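Local coordinates for protein paraflagellar rod component (Trypanosoma brucei, PDB 2Q0X) that is of unknown function but adopts the alpha/beta-hydrolase fold, belongs to the DUF1749 family and is named as a paraflagellar rod component, at residues F18-D23 / I28-M33; C40-G45 / E92-L97; D55-L60 / F70-V75; V110-T115 / Q120-L125. All coordinates share one frame; numbering follows the deposited sequence.

Interaction 1: residues F18-D23 / I28-M33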
loop_
_atom_site.group_PDB
_atom_site.type_symbol
_atom_site.label_atom_id
_atom_site.label_comp_id
_atom_site.label_asym_id
_atom_site.label_seq_id
_atom_site.Cartn_x
_atom_site.Cartn_y
_atom_site.Cartn_z
ATOM N N PHE A 18 -11.927 0.672 -6.290
ATOM C CA PHE A 18 -12.270 -0.725 -6.149
ATOM C C PHE A 18 -11.026 -1.554 -5.942
ATOM O O PHE A 18 -9.907 -1.034 -5.982
ATOM C CB PHE A 18 -13.079 -1.221 -7.354
ATOM C CG PHE A 18 -12.284 -1.383 -8.607
ATOM C CD1 PHE A 18 -11.999 -0.296 -9.401
ATOM C CD2 PHE A 18 -11.842 -2.635 -9.004
ATOM C CE1 PHE A 18 -11.275 -0.438 -10.565
ATOM C CE2 PHE A 18 -11.105 -2.787 -10.159
ATOM C CZ PHE A 18 -10.827 -1.674 -10.950
ATOM N N THR A 19 -11.238 -2.840 -5.668
ATOM C CA THR A 19 -10.146 -3.791 -5.550
ATOM C C THR A 19 -10.411 -4.994 -6.473
ATOM O O THR A 19 -11.554 -5.333 -6.753
ATOM C CB THR A 19 -9.968 -4.270 -4.096
ATOM O OG1 THR A 19 -11.107 -5.030 -3.710
ATOM C CG2 THR A 19 -9.808 -3.085 -3.113
ATOM N N TYR A 20 -9.351 -5.613 -6.973
ATOM C CA TYR A 20 -9.502 -6.891 -7.659
ATOM C C TYR A 20 -8.593 -7.908 -6.995
ATOM O O TYR A 20 -7.524 -7.559 -6.488
ATOM C CB TYR A 20 -9.253 -6.763 -9.168
ATOM C CG TYR A 20 -7.837 -6.388 -9.559
ATOM C CD1 TYR A 20 -7.388 -5.078 -9.432
ATOM C CD2 TYR A 20 -6.958 -7.350 -10.073
ATOM C CE1 TYR A 20 -6.095 -4.725 -9.802
ATOM C CE2 TYR A 20 -5.670 -7.021 -10.422
ATOM C CZ TYR A 20 -5.237 -5.690 -10.293
ATOM O OH TYR A 20 -3.958 -5.332 -10.655
ATOM N N TYR A 21 -9.051 -9.154 -6.969
ATOM C CA TYR A 21 -8.362 -10.224 -6.248
ATOM C C TYR A 21 -7.161 -10.710 -7.037
ATOM O O TYR A 21 -7.280 -11.131 -8.187
ATOM C CB TYR A 21 -9.288 -11.419 -5.975
ATOM C CG TYR A 21 -10.101 -11.327 -4.707
ATOM C CD1 TYR A 21 -9.624 -11.855 -3.508
ATOM C CD2 TYR A 21 -11.363 -10.744 -4.708
ATOM C CE1 TYR A 21 -10.376 -11.785 -2.330
ATOM C CE2 TYR A 21 -12.132 -10.672 -3.532
ATOM C CZ TYR A 21 -11.639 -11.191 -2.349
ATOM O OH TYR A 21 -12.412 -11.107 -1.196
ATOM N N LYS A 22 -6.008 -10.648 -6.384
ATOM C CA LYS A 22 -4.769 -11.259 -6.854
ATOM C C LYS A 22 -4.738 -12.713 -6.400
ATOM O O LYS A 22 -4.109 -13.559 -7.035
ATOM C CB LYS A 22 -3.590 -10.469 -6.264
ATOM C CG LYS A 22 -2.221 -11.155 -6.199
ATOM C CD LYS A 22 -1.254 -10.265 -5.398
ATOM C CE LYS A 22 0.043 -10.954 -5.004
ATOM N NZ LYS A 22 0.637 -10.343 -3.769
ATOM N N ASP A 23 -5.455 -12.988 -5.313
ATOM C CA ASP A 23 -5.363 -14.248 -4.575
ATOM C C ASP A 23 -6.221 -13.994 -3.338
ATOM O O ASP A 23 -6.415 -12.840 -2.966
ATOM C CB ASP A 23 -3.882 -14.609 -4.275
ATOM C CG ASP A 23 -3.461 -14.333 -2.837
ATOM O OD1 ASP A 23 -4.245 -14.549 -1.902
ATOM O OD2 ASP A 23 -2.293 -13.942 -2.638
ATOM N N ILE A 28 -5.933 -5.837 -4.605
ATOM C CA ILE A 28 -5.200 -4.722 -5.175
ATOM C C ILE A 28 -6.168 -3.552 -5.385
ATOM O O ILE A 28 -7.126 -3.670 -6.156
ATOM C CB ILE A 28 -4.560 -5.120 -6.523
ATOM C CG1 ILE A 28 -3.667 -6.363 -6.349
ATOM C CG2 ILE A 28 -3.773 -3.969 -7.085
ATOM C CD1 ILE A 28 -3.308 -7.040 -7.653
ATOM N N PRO A 29 -5.948 -2.440 -4.668
ATOM C CA PRO A 29 -6.709 -1.228 -4.889
ATOM C C PRO A 29 -6.376 -0.482 -6.165
ATOM O O PRO A 29 -5.205 -0.345 -6.552
ATOM C CB PRO A 29 -6.341 -0.342 -3.692
ATOM C CG PRO A 29 -5.697 -1.205 -2.741
ATOM C CD PRO A 29 -5.023 -2.277 -3.540
ATOM N N VAL A 30 -7.428 0.026 -6.769
ATOM C CA VAL A 30 -7.368 0.766 -8.003
ATOM C C VAL A 30 -8.234 2.003 -7.810
ATOM O O VAL A 30 -9.402 1.897 -7.444
ATOM C CB VAL A 30 -7.917 -0.064 -9.214
ATOM C CG1 VAL A 30 -7.771 0.730 -10.490
ATOM C CG2 VAL A 30 -7.226 -1.450 -9.330
ATOM N N PHE A 31 -7.654 3.162 -8.051
ATOM C CA PHE A 31 -8.370 4.430 -7.968
ATOM C C PHE A 31 -8.500 5.029 -9.370
ATOM O O PHE A 31 -7.498 5.354 -9.991
ATOM C CB PHE A 31 -7.613 5.410 -7.066
ATOM C CG PHE A 31 -8.348 6.685 -6.813
ATOM C CD1 PHE A 31 -7.875 7.879 -7.303
ATOM C CD2 PHE A 31 -9.519 6.686 -6.046
ATOM C CE1 PHE A 31 -8.568 9.062 -7.055
ATOM C CE2 PHE A 31 -10.206 7.845 -5.812
ATOM C CZ PHE A 31 -9.729 9.037 -6.310
ATOM N N MET A 32 -9.740 5.183 -9.836
ATOM C CA MET A 32 -10.036 5.749 -11.154
ATOM C C MET A 32 -10.609 7.178 -11.044
ATOM O O MET A 32 -11.469 7.440 -10.213
ATOM C CB MET A 32 -11.069 4.889 -11.862
ATOM C CG MET A 32 -10.847 3.382 -11.716
ATOM S SD MET A 32 -12.061 2.429 -12.633
ATOM C CE MET A 32 -13.561 2.761 -11.750
ATOM N N MET A 33 -10.151 8.071 -11.922
ATOM C CA MET A 33 -10.668 9.444 -11.995
ATOM C C MET A 33 -11.129 9.736 -13.411
ATOM O O MET A 33 -10.439 9.378 -14.373
ATOM C CB MET A 33 -9.595 10.463 -11.608
ATOM C CG MET A 33 -9.093 10.282 -10.216
ATOM S SD MET A 33 -7.616 11.225 -9.901
ATOM C CE MET A 33 -8.304 12.845 -9.819
#
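Y20 lays its ring against the paired strand, over I28 and up to V30. From CB the side chain turns to the position between its backbone N and carbonyl carbon (chi1 65°), which swings the ring toward I28-M33 instead of straight off the sheet. CD1 and CE1 then meet V30 CG2 near the ring plane, the closer being CE1 at 3.5 Å. I28 CB lies over one face, 4.0 Å from the ring centroid in a CH-pi contact, and I28 CD1 reaches CZ at 3.5 Å. The OH at the tip hydrogen-bonds to D93 O. F18 is placed similarly but lies side by side with V30, whose CB sits over its ring face, 4.0 Å from the centroid, while M32 SD comes to the edge in a Met-aromatic contact, 3.6 Å from CE1. Paired N-H...O bonds join F18 with V30 and Y20 with I28. Between them P29, which lacks an N-H, falls opposite T19 in a non-hydrogen-bonded pair. This hairpin forms one edge of the main sheet, with strand 13-21 outermost and 69-73 next to 26-33. Y20 and V30 pack on L97 of helix 87-104, whereas T19 and P29 face the second subunit, meeting its L51 and S50.

Interaction 2: residues C40-G45 / E92-L97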
loop_
_atom_site.group_PDB
_atom_site.type_symbol
_atom_site.label_atom_id
_atom_site.label_comp_id
_atom_site.label_asym_id
_atom_site.label_seq_id
_atom_site.Cartn_x
_atom_site.Cartn_y
_atom_site.Cartn_z
ATOM N N CYS A 40 -7.838 5.510 -21.000
ATOM C CA CYS A 40 -7.196 5.924 -19.762
ATOM C C CYS A 40 -5.681 5.918 -19.801
ATOM O O CYS A 40 -5.058 5.109 -20.488
ATOM C CB CYS A 40 -7.682 5.055 -18.582
ATOM S SG CYS A 40 -7.260 3.285 -18.651
ATOM N N VAL A 41 -5.094 6.840 -19.037
ATOM C CA VAL A 41 -3.724 6.699 -18.591
ATOM C C VAL A 41 -3.707 5.854 -17.303
ATOM O O VAL A 41 -4.434 6.146 -16.357
ATOM C CB VAL A 41 -3.078 8.061 -18.341
ATOM C CG1 VAL A 41 -1.679 7.886 -17.742
ATOM C CG2 VAL A 41 -3.039 8.851 -19.657
ATOM N N LEU A 42 -2.912 4.781 -17.307
ATOM C CA LEU A 42 -2.757 3.903 -16.176
ATOM C C LEU A 42 -1.344 4.041 -15.631
ATOM O O LEU A 42 -0.354 3.766 -16.337
ATOM C CB LEU A 42 -3.013 2.459 -16.586
ATOM C CG LEU A 42 -2.760 1.358 -15.546
ATOM C CD1 LEU A 42 -3.542 1.629 -14.269
ATOM C CD2 LEU A 42 -3.092 -0.049 -16.147
ATOM N N TRP A 43 -1.270 4.399 -14.350
ATOM C CA TRP A 43 -0.010 4.616 -13.663
ATOM C C TRP A 43 0.342 3.457 -12.713
ATOM O O TRP A 43 -0.475 3.022 -11.921
ATOM C CB TRP A 43 -0.045 5.926 -12.875
ATOM C CG TRP A 43 1.184 6.106 -12.041
ATOM C CD1 TRP A 43 2.406 6.541 -12.467
ATOM C CD2 TRP A 43 1.330 5.817 -10.648
ATOM N NE1 TRP A 43 3.291 6.549 -11.433
ATOM C CE2 TRP A 43 2.659 6.098 -10.302
ATOM C CE3 TRP A 43 0.468 5.341 -9.662
ATOM C CZ2 TRP A 43 3.141 5.937 -9.013
ATOM C CZ3 TRP A 43 0.953 5.172 -8.386
ATOM C CH2 TRP A 43 2.278 5.468 -8.075
ATOM N N VAL A 44 1.582 3.001 -12.805
ATOM C CA VAL A 44 2.168 2.079 -11.851
ATOM C C VAL A 44 3.555 2.632 -11.486
ATOM O O VAL A 44 4.257 3.201 -12.310
ATOM C CB VAL A 44 2.194 0.579 -12.423
ATOM C CG1 VAL A 44 3.139 0.410 -13.533
ATOM C CG2 VAL A 44 2.487 -0.399 -11.321
ATOM N N GLY A 45 3.932 2.481 -10.238
ATOM C CA GLY A 45 5.149 3.093 -9.733
ATOM C C GLY A 45 6.066 2.127 -9.040
ATOM O O GLY A 45 5.929 0.888 -9.148
ATOM N N GLU A 92 1.943 -9.372 -14.552
ATOM C CA GLU A 92 0.757 -10.178 -14.753
ATOM C C GLU A 92 -0.471 -9.619 -14.034
ATOM O O GLU A 92 -1.539 -9.532 -14.623
ATOM C CB GLU A 92 1.018 -11.622 -14.318
ATOM C CG GLU A 92 -0.154 -12.536 -14.579
ATOM C CD GLU A 92 0.197 -13.994 -14.454
ATOM O OE1 GLU A 92 1.001 -14.347 -13.547
ATOM O OE2 GLU A 92 -0.356 -14.793 -15.249
ATOM N N ASP A 93 -0.315 -9.250 -12.761
ATOM C CA ASP A 93 -1.379 -8.569 -12.011
ATOM C C ASP A 93 -1.829 -7.274 -12.680
ATOM O O ASP A 93 -3.020 -7.008 -12.771
ATOM C CB ASP A 93 -0.917 -8.245 -10.582
ATOM C CG ASP A 93 -0.632 -9.476 -9.771
ATOM O OD1 ASP A 93 -1.154 -10.543 -10.106
ATOM O OD2 ASP A 93 0.138 -9.373 -8.810
ATOM N N VAL A 94 -0.880 -6.477 -13.151
ATOM C CA VAL A 94 -1.204 -5.270 -13.925
ATOM C C VAL A 94 -1.951 -5.580 -15.234
ATOM O O VAL A 94 -2.896 -4.858 -15.594
ATOM C CB VAL A 94 0.040 -4.385 -14.161
ATOM C CG1 VAL A 94 -0.329 -3.143 -14.991
ATOM C CG2 VAL A 94 0.654 -3.935 -12.771
ATOM N N ASP A 95 -1.559 -6.666 -15.914
ATOM C CA ASP A 95 -2.234 -7.082 -17.149
ATOM C C ASP A 95 -3.684 -7.498 -16.925
ATOM O O ASP A 95 -4.557 -7.198 -17.733
ATOM C CB ASP A 95 -1.474 -8.212 -17.834
ATOM C CG ASP A 95 -1.690 -8.219 -19.340
ATOM O OD1 ASP A 95 -1.739 -7.113 -19.940
ATOM O OD2 ASP A 95 -1.834 -9.329 -19.902
ATOM N N ASP A 96 -3.922 -8.181 -15.810
ATOM C CA ASP A 96 -5.272 -8.494 -15.342
ATOM C C ASP A 96 -6.110 -7.223 -15.113
ATOM O O ASP A 96 -7.301 -7.192 -15.408
ATOM C CB ASP A 96 -5.221 -9.321 -14.038
ATOM C CG ASP A 96 -4.516 -10.686 -14.211
ATOM O OD1 ASP A 96 -4.402 -11.164 -15.371
ATOM O OD2 ASP A 96 -4.083 -11.286 -13.182
ATOM N N LEU A 97 -5.504 -6.174 -14.574
ATOM C CA LEU A 97 -6.220 -4.905 -14.407
ATOM C C LEU A 97 -6.539 -4.280 -15.775
ATOM O O LEU A 97 -7.656 -3.822 -16.005
ATOM C CB LEU A 97 -5.421 -3.929 -13.532
ATOM C CG LEU A 97 -6.020 -2.529 -13.392
ATOM C CD1 LEU A 97 -7.509 -2.616 -12.941
ATOM C CD2 LEU A 97 -5.154 -1.598 -12.497
#
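A central strand of the alpha/beta-hydrolase sheet meets one of its covering helices where L42 and V44 of strand 40-44 face V94 and L97 of helix 87-104. Two residues apart on the strand, and three apart on the helix, these four side chains form a wholly aliphatic interface. L42 sends its two methyls to different partners: CD1 comes 4.0 Å from L97 CD2, and CD2 lies 4.3 Å from V94 CG1. Both leucines carry CG anti to the backbone N (chi1 174° for L42), and their branch methyls meet between segment axes 11.1 Å apart. One turn back along the helix, V94 CG2 stands 4.2 Å from V44 CG2. In chain order helix 87-104 is the crossover between strands 69-73 and 110-115, and it runs nearly antiparallel to strand 40-44, which lies between those two in the sheet. Other apolar groups fill in around the interface: V71 and L112 flank L42 from the adjoining strands, V73 touches L97, and L121 and L125 of helix 119-128 close on V44 and V94. On the opposite face of the strand W43 meets the rings of F57 and F113 edge-to-face, and its NE1 hydrogen-bonds to T115 OG1.

Interaction 3: residues D55-L60 / F70-V75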
loop_
_atom_site.group_PDB
_atom_site.type_symbol
_atom_site.label_atom_id
_atom_site.label_comp_id
_atom_site.label_asym_id
_atom_site.label_seq_id
_atom_site.Cartn_x
_atom_site.Cartn_y
_atom_site.Cartn_z
ATOM N N ASP A 55 2.025 14.852 -6.266
ATOM C CA ASP A 55 0.986 15.839 -6.070
ATOM C C ASP A 55 0.443 16.290 -7.426
ATOM O O ASP A 55 -0.773 16.407 -7.578
ATOM C CB ASP A 55 1.506 17.050 -5.236
ATOM C CG ASP A 55 1.682 16.723 -3.743
ATOM O OD1 ASP A 55 1.366 15.592 -3.322
ATOM O OD2 ASP A 55 2.145 17.602 -2.980
ATOM N N TYR A 56 1.318 16.484 -8.416
ATOM C CA TYR A 56 0.872 16.939 -9.747
ATOM C C TYR A 56 -0.103 16.020 -10.492
ATOM O O TYR A 56 -0.763 16.472 -11.409
ATOM C CB TYR A 56 2.053 17.349 -10.656
ATOM C CG TYR A 56 2.722 16.223 -11.413
ATOM C CD1 TYR A 56 2.124 15.666 -12.549
ATOM C CD2 TYR A 56 3.955 15.742 -11.023
ATOM C CE1 TYR A 56 2.714 14.663 -13.241
ATOM C CE2 TYR A 56 4.552 14.726 -11.714
ATOM C CZ TYR A 56 3.935 14.188 -12.831
ATOM O OH TYR A 56 4.534 13.161 -13.540
ATOM N N PHE A 57 -0.195 14.750 -10.108
ATOM C CA PHE A 57 -1.226 13.844 -10.616
ATOM C C PHE A 57 -2.659 14.384 -10.521
ATOM O O PHE A 57 -3.506 14.033 -11.345
ATOM C CB PHE A 57 -1.181 12.518 -9.844
ATOM C CG PHE A 57 -0.060 11.607 -10.224
ATOM C CD1 PHE A 57 0.947 11.993 -11.113
ATOM C CD2 PHE A 57 0.005 10.338 -9.661
ATOM C CE1 PHE A 57 1.971 11.107 -11.450
ATOM C CE2 PHE A 57 1.028 9.461 -9.994
ATOM C CZ PHE A 57 2.002 9.844 -10.888
ATOM N N THR A 58 -2.940 15.196 -9.496
ATOM C CA THR A 58 -4.247 15.839 -9.380
ATOM C C THR A 58 -4.456 16.834 -10.522
ATOM O O THR A 58 -5.527 16.886 -11.126
ATOM C CB THR A 58 -4.469 16.512 -7.982
ATOM O OG1 THR A 58 -3.482 17.512 -7.727
ATOM C CG2 THR A 58 -4.374 15.465 -6.880
ATOM N N ASN A 59 -3.410 17.590 -10.830
ATOM C CA ASN A 59 -3.436 18.561 -11.929
ATOM C C ASN A 59 -3.429 17.874 -13.311
ATOM O O ASN A 59 -4.196 18.250 -14.192
ATOM C CB ASN A 59 -2.255 19.522 -11.807
ATOM C CG ASN A 59 -2.285 20.319 -10.532
ATOM O OD1 ASN A 59 -3.156 21.173 -10.341
ATOM N ND2 ASN A 59 -1.341 20.038 -9.629
ATOM N N LEU A 60 -2.552 16.885 -13.486
ATOM C CA LEU A 60 -2.600 15.969 -14.637
ATOM C C LEU A 60 -4.006 15.434 -14.934
ATOM O O LEU A 60 -4.515 15.613 -16.043
ATOM C CB LEU A 60 -1.656 14.764 -14.436
ATOM C CG LEU A 60 -1.420 13.877 -15.686
ATOM C CD1 LEU A 60 -1.147 14.739 -16.956
ATOM C CD2 LEU A 60 -0.289 12.903 -15.500
ATOM N N PHE A 70 -7.774 8.898 -15.669
ATOM C CA PHE A 70 -6.512 8.707 -14.967
ATOM C C PHE A 70 -6.734 7.617 -13.919
ATOM O O PHE A 70 -7.583 7.762 -13.048
ATOM C CB PHE A 70 -6.014 10.015 -14.318
ATOM C CG PHE A 70 -4.574 9.946 -13.847
ATOM C CD1 PHE A 70 -4.261 9.954 -12.487
ATOM C CD2 PHE A 70 -3.536 9.838 -14.762
ATOM C CE1 PHE A 70 -2.951 9.874 -12.044
ATOM C CE2 PHE A 70 -2.223 9.743 -14.323
ATOM C CZ PHE A 70 -1.934 9.753 -12.945
ATOM N N VAL A 71 -6.006 6.506 -14.064
ATOM C CA VAL A 71 -6.151 5.354 -13.193
ATOM C C VAL A 71 -4.811 5.054 -12.541
ATOM O O VAL A 71 -3.782 5.114 -13.207
ATOM C CB VAL A 71 -6.607 4.096 -13.959
ATOM C CG1 VAL A 71 -6.726 2.892 -13.008
ATOM C CG2 VAL A 71 -7.950 4.347 -14.692
ATOM N N GLN A 72 -4.867 4.719 -11.243
ATOM C CA GLN A 72 -3.704 4.426 -10.406
ATOM C C GLN A 72 -3.885 3.114 -9.688
ATOM O O GLN A 72 -4.946 2.849 -9.146
ATOM C CB GLN A 72 -3.548 5.513 -9.359
ATOM C CG GLN A 72 -3.217 6.848 -9.933
ATOM C CD GLN A 72 -3.220 7.935 -8.875
ATOM O OE1 GLN A 72 -2.257 8.082 -8.116
ATOM N NE2 GLN A 72 -4.318 8.687 -8.804
ATOM N N VAL A 73 -2.841 2.299 -9.683
ATOM C CA VAL A 73 -2.846 1.014 -8.986
ATOM C C VAL A 73 -1.591 0.998 -8.147
ATOM O O VAL A 73 -0.546 1.505 -8.566
ATOM C CB VAL A 73 -2.883 -0.213 -9.979
ATOM C CG1 VAL A 73 -1.648 -0.280 -10.868
ATOM C CG2 VAL A 73 -3.073 -1.563 -9.238
ATOM N N GLU A 74 -1.679 0.414 -6.959
ATOM C CA GLU A 74 -0.474 0.158 -6.180
ATOM C C GLU A 74 0.085 -1.209 -6.516
ATOM O O GLU A 74 -0.612 -2.209 -6.405
ATOM C CB GLU A 74 -0.745 0.318 -4.683
ATOM C CG GLU A 74 -0.813 1.784 -4.284
ATOM C CD GLU A 74 -1.280 2.007 -2.842
ATOM O OE1 GLU A 74 -1.081 3.162 -2.346
ATOM O OE2 GLU A 74 -1.842 1.033 -2.234
ATOM N N VAL A 75 1.343 -1.229 -6.939
ATOM C CA VAL A 75 2.097 -2.469 -7.189
ATOM C C VAL A 75 1.989 -3.400 -5.982
ATOM O O VAL A 75 2.356 -3.007 -4.890
ATOM C CB VAL A 75 3.614 -2.181 -7.421
ATOM C CG1 VAL A 75 4.341 -3.448 -7.816
ATOM C CG2 VAL A 75 3.803 -1.202 -8.482
#
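Q72 OE1 accepts a hydrogen bond from L52 N and also lies at the edge of the F57 ring, 3.5 Å from F57 CD2 and near the ring plane. The carboxamide of Q72 stands almost perpendicular to the ring, the two planes 88° apart, at the end of an extended side chain. One face of F57 receives F70, whose edge points into it in a T-shaped stack with centroids 5.2 Å apart and planes at 68°. F70 CZ and CE1 do the touching, CZ lying 3.8 Å from F57 CG. With its CG anti to the backbone N (chi1 -167°), F70 stretches off the strand and also meets L60, whose CD2 approaches F70 CE2 at 3.9 Å. On the helical side D55 O takes two bonds from a single residue, one from T58 N at 3.1 Å and a second from T58 OG1 at 2.9 Å, which closes the turn that contains F57. W43 packs edge-to-face with F57 from strand 40-44, and D55 OD1 forms a salt bridge with K27 of the second subunit. Strand 40-44, helix 57-64 and strand 69-73 make a beta-alpha-beta crossover, and F57 and L60 are where its helix packs on the following parallel strand; such crossovers build the alpha/beta-hydrolase fold.

Interaction 4: residues V110-T115 / Q120-L125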
loop_
_atom_site.group_PDB
_atom_site.type_symbol
_atom_site.label_atom_id
_atom_site.label_comp_id
_atom_site.label_asym_id
_atom_site.label_seq_id
_atom_site.Cartn_x
_atom_site.Cartn_y
_atom_site.Cartn_z
ATOM N N VAL A 110 -5.278 2.272 -23.703
ATOM C CA VAL A 110 -4.576 2.481 -22.459
ATOM C C VAL A 110 -3.216 3.052 -22.809
ATOM O O VAL A 110 -2.462 2.456 -23.598
ATOM C CB VAL A 110 -4.414 1.174 -21.665
ATOM C CG1 VAL A 110 -3.475 1.386 -20.435
ATOM C CG2 VAL A 110 -5.782 0.617 -21.226
ATOM N N ALA A 111 -2.933 4.226 -22.227
ATOM C CA ALA A 111 -1.596 4.782 -22.174
ATOM C C ALA A 111 -0.946 4.319 -20.862
ATOM O O ALA A 111 -1.388 4.695 -19.771
ATOM C CB ALA A 111 -1.659 6.317 -22.261
ATOM N N LEU A 112 0.083 3.478 -20.957
ATOM C CA LEU A 112 0.779 2.994 -19.760
ATOM C C LEU A 112 1.830 4.003 -19.307
ATOM O O LEU A 112 2.688 4.394 -20.089
ATOM C CB LEU A 112 1.463 1.643 -20.004
ATOM C CG LEU A 112 0.795 0.344 -19.537
ATOM C CD1 LEU A 112 1.729 -0.864 -19.771
ATOM C CD2 LEU A 112 0.397 0.421 -18.088
ATOM N N PHE A 113 1.763 4.379 -18.028
ATOM C CA PHE A 113 2.609 5.384 -17.438
ATOM C C PHE A 113 3.294 4.759 -16.209
ATOM O O PHE A 113 2.637 4.345 -15.264
ATOM C CB PHE A 113 1.715 6.583 -17.081
ATOM C CG PHE A 113 2.407 7.731 -16.389
ATOM C CD1 PHE A 113 1.661 8.592 -15.603
ATOM C CD2 PHE A 113 3.772 7.979 -16.538
ATOM C CE1 PHE A 113 2.255 9.664 -14.935
ATOM C CE2 PHE A 113 4.378 9.058 -15.895
ATOM C CZ PHE A 113 3.616 9.898 -15.091
ATOM N N ALA A 114 4.616 4.647 -16.248
ATOM C CA ALA A 114 5.353 4.111 -15.107
ATOM C C ALA A 114 6.385 5.095 -14.657
ATOM O O ALA A 114 7.013 5.753 -15.470
ATOM C CB ALA A 114 6.017 2.784 -15.429
ATOM N N THR A 115 6.525 5.197 -13.337
ATOM C CA THR A 115 7.602 5.924 -12.710
ATOM C C THR A 115 8.455 4.951 -11.923
ATOM O O THR A 115 7.985 3.895 -11.499
ATOM C CB THR A 115 7.061 7.005 -11.744
ATOM O OG1 THR A 115 6.130 6.412 -10.824
ATOM C CG2 THR A 115 6.415 8.152 -12.524
ATOM N N GLN A 120 10.046 -1.386 -14.820
ATOM C CA GLN A 120 10.371 -2.805 -14.943
ATOM C C GLN A 120 9.168 -3.632 -15.376
ATOM O O GLN A 120 9.296 -4.612 -16.138
ATOM C CB GLN A 120 10.828 -3.351 -13.600
ATOM C CG GLN A 120 11.419 -4.771 -13.671
ATOM C CD GLN A 120 11.973 -5.257 -12.372
ATOM O OE1 GLN A 120 11.519 -4.854 -11.305
ATOM N NE2 GLN A 120 12.953 -6.170 -12.444
ATOM N N LEU A 121 8.007 -3.279 -14.825
ATOM C CA LEU A 121 6.780 -3.985 -15.121
ATOM C C LEU A 121 6.307 -3.699 -16.540
ATOM O O LEU A 121 5.742 -4.563 -17.183
ATOM C CB LEU A 121 5.694 -3.620 -14.107
ATOM C CG LEU A 121 6.055 -3.795 -12.620
ATOM C CD1 LEU A 121 4.784 -3.720 -11.777
ATOM C CD2 LEU A 121 6.815 -5.091 -12.359
ATOM N N VAL A 122 6.536 -2.482 -17.026
ATOM C CA VAL A 122 6.045 -2.100 -18.324
ATOM C C VAL A 122 6.756 -2.885 -19.427
ATOM O O VAL A 122 6.096 -3.326 -20.362
ATOM C CB VAL A 122 6.123 -0.567 -18.545
ATOM C CG1 VAL A 122 5.847 -0.189 -20.019
ATOM C CG2 VAL A 122 5.140 0.145 -17.617
ATOM N N PHE A 123 8.077 -3.085 -19.311
ATOM C CA PHE A 123 8.821 -3.803 -20.345
ATOM C C PHE A 123 8.373 -5.256 -20.417
ATOM O O PHE A 123 8.172 -5.802 -21.512
ATOM C CB PHE A 123 10.344 -3.702 -20.151
ATOM C CG PHE A 123 10.901 -2.330 -20.451
ATOM C CD1 PHE A 123 10.942 -1.858 -21.756
ATOM C CD2 PHE A 123 11.361 -1.499 -19.425
ATOM C CE1 PHE A 123 11.446 -0.600 -22.043
ATOM C CE2 PHE A 123 11.866 -0.240 -19.709
ATOM C CZ PHE A 123 11.913 0.209 -21.016
ATOM N N GLU A 124 8.187 -5.854 -19.240
ATOM C CA GLU A 124 7.646 -7.203 -19.094
ATOM C C GLU A 124 6.219 -7.321 -19.639
ATOM O O GLU A 124 5.896 -8.269 -20.371
ATOM C CB GLU A 124 7.694 -7.590 -17.616
ATOM C CG GLU A 124 7.308 -9.001 -17.315
ATOM C CD GLU A 124 8.219 -10.023 -17.958
ATOM O OE1 GLU A 124 9.441 -9.747 -18.134
ATOM O OE2 GLU A 124 7.697 -11.115 -18.275
ATOM N N LEU A 125 5.377 -6.348 -19.298
ATOM C CA LEU A 125 4.014 -6.266 -19.827
ATOM C C LEU A 125 4.004 -6.231 -21.342
ATOM O O LEU A 125 3.345 -7.033 -21.962
ATOM C CB LEU A 125 3.265 -5.017 -19.317
ATOM C CG LEU A 125 2.300 -5.191 -18.139
ATOM C CD1 LEU A 125 1.688 -3.844 -17.707
ATOM C CD2 LEU A 125 1.231 -6.154 -18.504
#
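Neither ring of the two segments, F113 or F123, enters between L112 and A114 on one side and V122 and L125 on the other; F113 turns to an edge-to-face pair with W43 on the other side of the sheet and F123 to S219, I223 and L140. What remains is aliphatic packing at the strand-turn-helix step from strand 110-115 into helix 119-128, the place that the nucleophile elbow occupies in alpha/beta hydrolases; catalytic activity is not established for this protein. The helix folds back over its own strand, with segment axes 8.7 Å apart at an angle of 144°. A114 offers only a methyl here, consistent with the close approach: CB touches V122 CG2 at 3.5 Å. V122 turns CG2 anti to its carbonyl carbon and CG1 anti to its N (chi1 169°), and both methyls lie 4.2 Å from L112 CD1. Beyond this contact V122 packs on V138 and L140 of strand 135-143, which completes the beta-alpha-beta unit, while L125 leans on V94 and D95 of helix 87-104. L112 and L125 cross at about a right angle, and both have first torsions away from the usual staggered positions (-100° in L112); their CD1 methyls meet at 3.6 Å.

All four contacts use the same mixed eight-strand sheet, order 1-2-4-3-5-6-7-8, as in the alpha/beta-hydrolase fold. Interaction 1 comes first along the chain and forms the bordering hairpin; interaction 3 falls between the two segments of interaction 2, and interaction 4 follows. Interactions 2 and 4 are close, centres about 7 Å apart, because helices 87-104 and 119-128 lie side by side on one face. Helix 57-64 of interaction 3 packs on the opposite face. Interactions 1 and 4 do not touch, their centres about 17 Å apart. Interactions 1 and 3 also reach the second subunit, so the hairpin side of the sheet takes part in dimer contacts.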